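Cytosolic IMP-GMP specific 5'-nucleotidase (Legionella pneumophila subsp. pneumophila, PDB 4OHF) probably hydrolyses the 5'-phosphate of nucleoside monophosphates such as IMP and GMP, as a magnesium-dependent cytosolic nucleotidase of the HAD clan. Local coordinates at residues F250-L255 and I309-K314; K286-L291 and C316-A321. All blocks are in the same frame, centred on the assembly; numbering follows the deposited sequence.

How the interactions relate
The two contacts lie side by side in the HAD-type core, their centres about 11 Å apart. Their segments alternate along the chain: 250-255, 286-291, 309-314, 316-321. Helix 309-315 serves interaction 1 and leads directly into strand 319-323, which begins in the second segment of interaction 2. That strand pairs with strand 298-302 in the large mixed sheet. Trp-318 joins the two sites, since its six-membered ring packs on Phe-250 and Phe-251. Lys-313 NZ also probably hydrogen-bonds Thr-320 OG1, and one phosphate ion touches both contacts. The helices at 249-252, 284-290 and 309-315 are thus tied together beside the sheet that carries the magnesium site.

Interaction 1: F250-L255 and I309-K314; sequences FFYDNL and ILRLKK. With PO4 (phosphate ion), chain I.
Tyr-252 and Arg-311 meet with the guanidinium over one face of the phenol ring. The two side chains cross at about a right angle, and their planes are 39° apart. Arg-311 CZ is 3.7 Å from the centroid of the Tyr-252 ring, which makes a cation-pi contact. The overlap is off centre, toward the CD2 and CE2 side of the ring. Arg-311 reaches it with a chain extended from CG to NE, its CG anti to the backbone N (chi1 169°). Arg-311 NH1 also forms a salt bridge with Asp-315, which helps fix the group.

Deeper in, Leu-312 lies against Phe-251. Leu-312 CD1 approaches Phe-251 CD1 obliquely, at 4.1 Å. Leu-312 CG is 4.2 Å from Phe-251 CB. This joins the short helix 249-252 to helix 309-315 in the HAD-type core. The Phe-251 side chain lies about 10 Å from the bound magnesium ion and also meets the ring of Tyr-300.

Lys-313, on the same helix as Arg-311 and Leu-312, reaches a phosphate ion instead. The chain of Lys-313, bent at chi2 and chi3, brings its NZ to 2.6 Å from phosphate O4, in a hydrogen bond. The ion is probably from the crystallisation liquor, and Tyr-113 of the second subunit also binds it.

Interaction 2: K286-L291 and C316-A321; sequences KFTEDL and CNWRTA. With PO4 (phosphate ion), chain I.
The indole of Trp-318 meets Thr-288 at its edge and Phe-287 obliquely. Cys-316 SG lies over one face of the indole, offset toward the rim. Thr-288 OG1 sits at the pyrrole edge, 3° out of the ring plane. Trp-318 NE1 donates a nearly straight hydrogen bond of 2.7 Å to Thr-288 OG1. Beside this bond, Trp-318 CZ2 comes within 3.7 Å of Phe-287 CD1. The Phe-287 ring and the six-membered ring of Trp-318 are 5.8 Å apart between centroids and tilted by 64°, an oblique pair. Leu-291 CD1 covers part of one face of the Phe-287 ring. Phe-206 and Phe-240 meet the same ring, the latter edge-to-face.

Thr-288 and Trp-318 run past each other in opposite directions. Thr-288 OG1 is anti to the carbonyl carbon (chi1 -57°), which places it beside the backbone N. There it also hydrogen-bonds the carbonyl of Ala-284, one turn earlier in the helix. The contact joins helix 284-290 to the loop that enters strand 319-323 of the mixed sheet. Asn-317, with positive phi, marks the turn out of helix 309-315.

Beyond Trp-318, the chain binds the phosphate ion. Arg-319 presents the edge of its guanidinium: Arg-319 NE reaches phosphate O1 and Arg-319 NH2 reaches phosphate O3, each at 2.8 Å. The backbone N of Thr-320 bonds phosphate O1 as well, at 2.9 Å. Arg-10 bonds the ion too, so the negative charge of this ion, probably from the crystallisation liquor, is likely balanced in part by the arginines.

The buried indole N-H therefore has a polar partner inside an otherwise largely apolar contact. With Ala-284 O as the second partner of Thr-288 OG1, the hydroxyl links the indole to the helix backbone, and the in-plane bond should limit the rotation of the ring.

Interaction 1: F250-L255 and I309-K314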
loop_
_atom_site.group_PDB
_atom_site.type_symbol
_atom_site.label_atom_id
_atom_site.label_comp_id
_atom_site.label_asym_id
_atom_site.label_seq_id
_atom_site.Cartn_x
_atom_site.Cartn_y
_atom_site.Cartn_z
ATOM N N PHE B 250 20.222 7.731 5.907
ATOM C CA PHE B 250 21.224 8.669 5.417
ATOM C C PHE B 250 21.241 8.657 3.877
ATOM O O PHE B 250 21.411 9.689 3.231
ATOM C CB PHE B 250 22.618 8.288 5.899
ATOM C CG PHE B 250 23.727 9.090 5.248
ATOM C CD1 PHE B 250 24.262 10.220 5.879
ATOM C CD2 PHE B 250 24.221 8.731 3.996
ATOM C CE1 PHE B 250 25.270 10.978 5.273
ATOM C CE2 PHE B 250 25.219 9.476 3.385
ATOM C CZ PHE B 250 25.747 10.609 4.029
ATOM N N PHE B 251 21.083 7.472 3.301
ATOM C CA PHE B 251 21.106 7.304 1.861
ATOM C C PHE B 251 19.900 7.872 1.117
ATOM O O PHE B 251 20.056 8.443 0.049
ATOM C CB PHE B 251 21.243 5.817 1.519
ATOM C CG PHE B 251 22.513 5.202 2.005
ATOM C CD1 PHE B 251 22.503 4.273 3.041
ATOM C CD2 PHE B 251 23.729 5.560 1.439
ATOM C CE1 PHE B 251 23.688 3.711 3.506
ATOM C CE2 PHE B 251 24.916 5.010 1.894
ATOM C CZ PHE B 251 24.897 4.079 2.931
ATOM N N TYR B 252 18.703 7.733 1.678
ATOM C CA TYR B 252 17.515 8.209 0.975
ATOM C C TYR B 252 16.710 9.327 1.620
ATOM O O TYR B 252 15.877 9.949 0.956
ATOM C CB TYR B 252 16.573 7.029 0.689
ATOM C CG TYR B 252 16.125 6.280 1.925
ATOM C CD1 TYR B 252 16.647 5.017 2.229
ATOM C CD2 TYR B 252 15.168 6.820 2.778
ATOM C CE1 TYR B 252 16.221 4.310 3.351
ATOM C CE2 TYR B 252 14.732 6.120 3.911
ATOM C CZ TYR B 252 15.266 4.864 4.186
ATOM O OH TYR B 252 14.849 4.169 5.293
ATOM N N ASP B 253 16.936 9.583 2.902
ATOM C CA ASP B 253 16.195 10.633 3.585
ATOM C C ASP B 253 16.837 12.003 3.370
ATOM O O ASP B 253 17.690 12.158 2.496
ATOM C CB ASP B 253 16.095 10.302 5.066
ATOM C CG ASP B 253 14.780 10.741 5.661
ATOM O OD1 ASP B 253 14.184 9.975 6.461
ATOM O OD2 ASP B 253 14.347 11.866 5.318
ATOM N N ASN B 254 16.430 13.002 4.147
ATOM C CA ASN B 254 16.984 14.344 3.979
ATOM C C ASN B 254 17.394 14.997 5.304
ATOM O O ASN B 254 17.340 16.223 5.450
ATOM C CB ASN B 254 15.967 15.229 3.275
ATOM C CG ASN B 254 14.687 15.371 4.070
ATOM O OD1 ASN B 254 13.778 16.100 3.677
ATOM N ND2 ASN B 254 14.609 14.674 5.206
ATOM N N LEU B 255 17.789 14.173 6.267
ATOM C CA LEU B 255 18.222 14.657 7.564
ATOM C C LEU B 255 19.447 15.564 7.360
ATOM O O LEU B 255 20.256 15.334 6.465
ATOM C CB LEU B 255 18.535 13.443 8.445
ATOM C CG LEU B 255 17.345 12.465 8.423
ATOM C CD1 LEU B 255 17.629 11.230 9.256
ATOM C CD2 LEU B 255 16.087 13.184 8.940
ATOM N N ILE B 309 16.320 -3.145 -0.329
ATOM C CA ILE B 309 17.319 -2.863 -1.349
ATOM C C ILE B 309 16.787 -1.925 -2.428
ATOM O O ILE B 309 17.519 -1.099 -2.962
ATOM C CB ILE B 309 17.794 -4.183 -2.009
ATOM C CG1 ILE B 309 18.169 -5.202 -0.925
ATOM C CG2 ILE B 309 18.984 -3.920 -2.913
ATOM C CD1 ILE B 309 18.657 -6.541 -1.461
ATOM N N LEU B 310 15.505 -2.054 -2.740
ATOM C CA LEU B 310 14.872 -1.232 -3.768
ATOM C C LEU B 310 14.787 0.249 -3.400
ATOM O O LEU B 310 15.296 1.108 -4.126
ATOM C CB LEU B 310 13.471 -1.788 -4.076
ATOM C CG LEU B 310 12.581 -1.155 -5.162
ATOM C CD1 LEU B 310 11.776 0.013 -4.569
ATOM C CD2 LEU B 310 13.437 -0.713 -6.361
ATOM N N ARG B 311 14.141 0.547 -2.276
ATOM C CA ARG B 311 13.998 1.928 -1.829
ATOM C C ARG B 311 15.349 2.622 -1.715
ATOM O O ARG B 311 15.459 3.823 -1.951
ATOM C CB ARG B 311 13.273 1.965 -0.480
ATOM C CG ARG B 311 13.286 3.313 0.208
ATOM C CD ARG B 311 12.335 3.310 1.398
ATOM N NE ARG B 311 12.283 4.595 2.099
ATOM C CZ ARG B 311 12.324 5.785 1.504
ATOM N NH1 ARG B 311 12.430 5.879 0.184
ATOM N NH2 ARG B 311 12.237 6.892 2.228
ATOM N N LEU B 312 16.378 1.854 -1.369
ATOM C CA LEU B 312 17.720 2.391 -1.213
ATOM C C LEU B 312 18.454 2.611 -2.540
ATOM O O LEU B 312 19.040 3.669 -2.754
ATOM C CB LEU B 312 18.534 1.472 -0.308
ATOM C CG LEU B 312 19.798 2.066 0.312
ATOM C CD1 LEU B 312 20.240 1.177 1.460
ATOM C CD2 LEU B 312 20.894 2.201 -0.737
ATOM N N LYS B 313 18.434 1.621 -3.425
ATOM C CA LYS B 313 19.109 1.769 -4.709
ATOM C C LYS B 313 18.303 2.692 -5.623
ATOM O O LYS B 313 18.807 3.158 -6.643
ATOM C CB LYS B 313 19.303 0.404 -5.398
ATOM C CG LYS B 313 20.085 -0.628 -4.589
ATOM C CD LYS B 313 21.553 -0.263 -4.398
ATOM C CE LYS B 313 22.348 -0.460 -5.667
ATOM N NZ LYS B 313 23.734 0.060 -5.525
ATOM N N LYS B 314 17.058 2.968 -5.250
ATOM C CA LYS B 314 16.193 3.831 -6.056
ATOM C C LYS B 314 16.421 5.322 -5.809
ATOM O O LYS B 314 16.408 6.123 -6.741
ATOM C CB LYS B 314 14.721 3.506 -5.787
ATOM C CG LYS B 314 13.748 4.304 -6.642
ATOM C CD LYS B 314 12.295 4.136 -6.202
ATOM C CE LYS B 314 11.997 4.905 -4.915
ATOM N NZ LYS B 314 10.577 4.743 -4.472
HETATM P P PO4 I . 25.576 -1.317 -7.813
HETATM O O1 PO4 I . 26.666 -0.517 -7.201
HETATM O O2 PO4 I . 25.271 -2.483 -6.947
HETATM O O3 PO4 I . 26.003 -1.793 -9.150
HETATM O O4 PO4 I . 24.360 -0.481 -7.958
#

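Interaction 2: K286-L291 and C316-A321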
loop_
_atom_site.group_PDB
_atom_site.type_symbol
_atom_site.label_atom_id
_atom_site.label_comp_id
_atom_site.label_asym_id
_atom_site.label_seq_id
_atom_site.Cartn_x
_atom_site.Cartn_y
_atom_site.Cartn_z
ATOM N N LYS B 286 22.931 15.636 -0.317
ATOM C CA LYS B 286 23.756 16.813 -0.078
ATOM C C LYS B 286 25.250 16.542 -0.179
ATOM O O LYS B 286 25.995 17.365 -0.702
ATOM C CB LYS B 286 23.433 17.425 1.288
ATOM C CG LYS B 286 24.310 18.613 1.642
ATOM C CD LYS B 286 23.630 19.493 2.674
ATOM C CE LYS B 286 24.625 20.415 3.360
ATOM N NZ LYS B 286 25.284 21.380 2.427
ATOM N N PHE B 287 25.678 15.384 0.318
ATOM C CA PHE B 287 27.088 15.005 0.303
ATOM C C PHE B 287 27.618 14.946 -1.115
ATOM O O PHE B 287 28.680 15.485 -1.427
ATOM C CB PHE B 287 27.267 13.638 0.986
ATOM C CG PHE B 287 28.688 13.144 1.011
ATOM C CD1 PHE B 287 29.218 12.440 -0.069
ATOM C CD2 PHE B 287 29.502 13.379 2.123
ATOM C CE1 PHE B 287 30.538 11.972 -0.046
ATOM C CE2 PHE B 287 30.824 12.918 2.161
ATOM C CZ PHE B 287 31.339 12.213 1.073
ATOM N N THR B 288 26.860 14.282 -1.974
ATOM C CA THR B 288 27.235 14.125 -3.368
ATOM C C THR B 288 27.247 15.465 -4.109
ATOM O O THR B 288 28.121 15.721 -4.951
ATOM C CB THR B 288 26.271 13.143 -4.063
ATOM O OG1 THR B 288 26.295 11.889 -3.365
ATOM C CG2 THR B 288 26.677 12.924 -5.522
ATOM N N GLU B 289 26.283 16.325 -3.794
ATOM C CA GLU B 289 26.214 17.628 -4.441
ATOM C C GLU B 289 27.397 18.492 -4.026
ATOM O O GLU B 289 28.128 19.000 -4.875
ATOM C CB GLU B 289 24.894 18.324 -4.087
ATOM C CG GLU B 289 23.817 18.205 -5.161
ATOM C CD GLU B 289 22.405 18.292 -4.600
ATOM O OE1 GLU B 289 22.174 19.127 -3.695
ATOM O OE2 GLU B 289 21.523 17.528 -5.073
ATOM N N ASP B 290 27.596 18.635 -2.719
ATOM C CA ASP B 290 28.683 19.449 -2.194
ATOM C C ASP B 290 30.075 18.995 -2.617
ATOM O O ASP B 290 31.019 19.774 -2.548
ATOM C CB ASP B 290 28.603 19.530 -0.669
ATOM C CG ASP B 290 27.297 20.125 -0.190
ATOM O OD1 ASP B 290 26.663 20.877 -0.960
ATOM O OD2 ASP B 290 26.908 19.850 0.961
ATOM N N LEU B 291 30.224 17.745 -3.043
ATOM C CA LEU B 291 31.531 17.277 -3.494
ATOM C C LEU B 291 31.616 17.429 -5.005
ATOM O O LEU B 291 32.631 17.109 -5.623
ATOM C CB LEU B 291 31.755 15.818 -3.103
ATOM C CG LEU B 291 32.505 15.631 -1.784
ATOM C CD1 LEU B 291 31.615 14.968 -0.755
ATOM C CD2 LEU B 291 33.740 14.804 -2.031
ATOM N N CYS B 316 19.206 6.586 -4.128
ATOM C CA CYS B 316 20.583 6.945 -3.860
ATOM C C CYS B 316 21.393 7.140 -5.132
ATOM O O CYS B 316 21.656 8.279 -5.531
ATOM C CB CYS B 316 21.248 5.901 -2.974
ATOM S SG CYS B 316 22.830 6.455 -2.329
ATOM N N ASN B 317 21.788 6.032 -5.745
ATOM C CA ASN B 317 22.563 5.996 -6.992
ATOM C C ASN B 317 24.080 5.863 -6.831
ATOM O O ASN B 317 24.833 5.943 -7.807
ATOM C CB ASN B 317 22.198 7.167 -7.942
ATOM C CG ASN B 317 23.081 8.392 -7.767
ATOM O OD1 ASN B 317 23.055 9.303 -8.596
ATOM N ND2 ASN B 317 23.855 8.434 -6.690
ATOM N N TRP B 318 24.508 5.637 -5.591
ATOM C CA TRP B 318 25.919 5.407 -5.271
ATOM C C TRP B 318 26.189 3.933 -5.573
ATOM O O TRP B 318 25.291 3.097 -5.465
ATOM C CB TRP B 318 26.175 5.583 -3.772
ATOM C CG TRP B 318 26.315 6.973 -3.245
ATOM C CD1 TRP B 318 26.066 8.145 -3.902
ATOM C CD2 TRP B 318 26.740 7.329 -1.926
ATOM N NE1 TRP B 318 26.311 9.208 -3.067
ATOM C CE2 TRP B 318 26.726 8.735 -1.849
ATOM C CE3 TRP B 318 27.131 6.592 -0.802
ATOM C CZ2 TRP B 318 27.090 9.425 -0.689
ATOM C CZ3 TRP B 318 27.491 7.275 0.350
ATOM C CH2 TRP B 318 27.468 8.681 0.396
ATOM N N ARG B 319 27.419 3.601 -5.931
ATOM C CA ARG B 319 27.729 2.203 -6.154
ATOM C C ARG B 319 27.856 1.585 -4.762
ATOM O O ARG B 319 28.480 2.166 -3.868
ATOM C CB ARG B 319 29.041 2.058 -6.924
ATOM C CG ARG B 319 29.035 2.781 -8.267
ATOM C CD ARG B 319 27.801 2.440 -9.065
ATOM N NE ARG B 319 27.724 1.009 -9.334
ATOM C CZ ARG B 319 28.487 0.366 -10.211
ATOM N NH1 ARG B 319 29.390 1.037 -10.914
ATOM N NH2 ARG B 319 28.357 -0.952 -10.370
ATOM N N THR B 320 27.246 0.422 -4.561
ATOM C CA THR B 320 27.328 -0.246 -3.268
ATOM C C THR B 320 28.054 -1.595 -3.346
ATOM O O THR B 320 27.799 -2.409 -4.232
ATOM C CB THR B 320 25.930 -0.463 -2.665
ATOM O OG1 THR B 320 25.113 -1.155 -3.607
ATOM C CG2 THR B 320 25.277 0.857 -2.336
ATOM N N ALA B 321 28.974 -1.812 -2.413
ATOM C CA ALA B 321 29.730 -3.052 -2.347
ATOM C C ALA B 321 29.493 -3.649 -0.968
ATOM O O ALA B 321 29.038 -2.975 -0.053
ATOM C CB ALA B 321 31.203 -2.781 -2.557
HETATM P P PO4 I . 25.576 -1.317 -7.813
HETATM O O1 PO4 I . 26.666 -0.517 -7.201
HETATM O O2 PO4 I . 25.271 -2.483 -6.947
HETATM O O3 PO4 I . 26.003 -1.793 -9.150
HETATM O O4 PO4 I . 24.360 -0.481 -7.958
#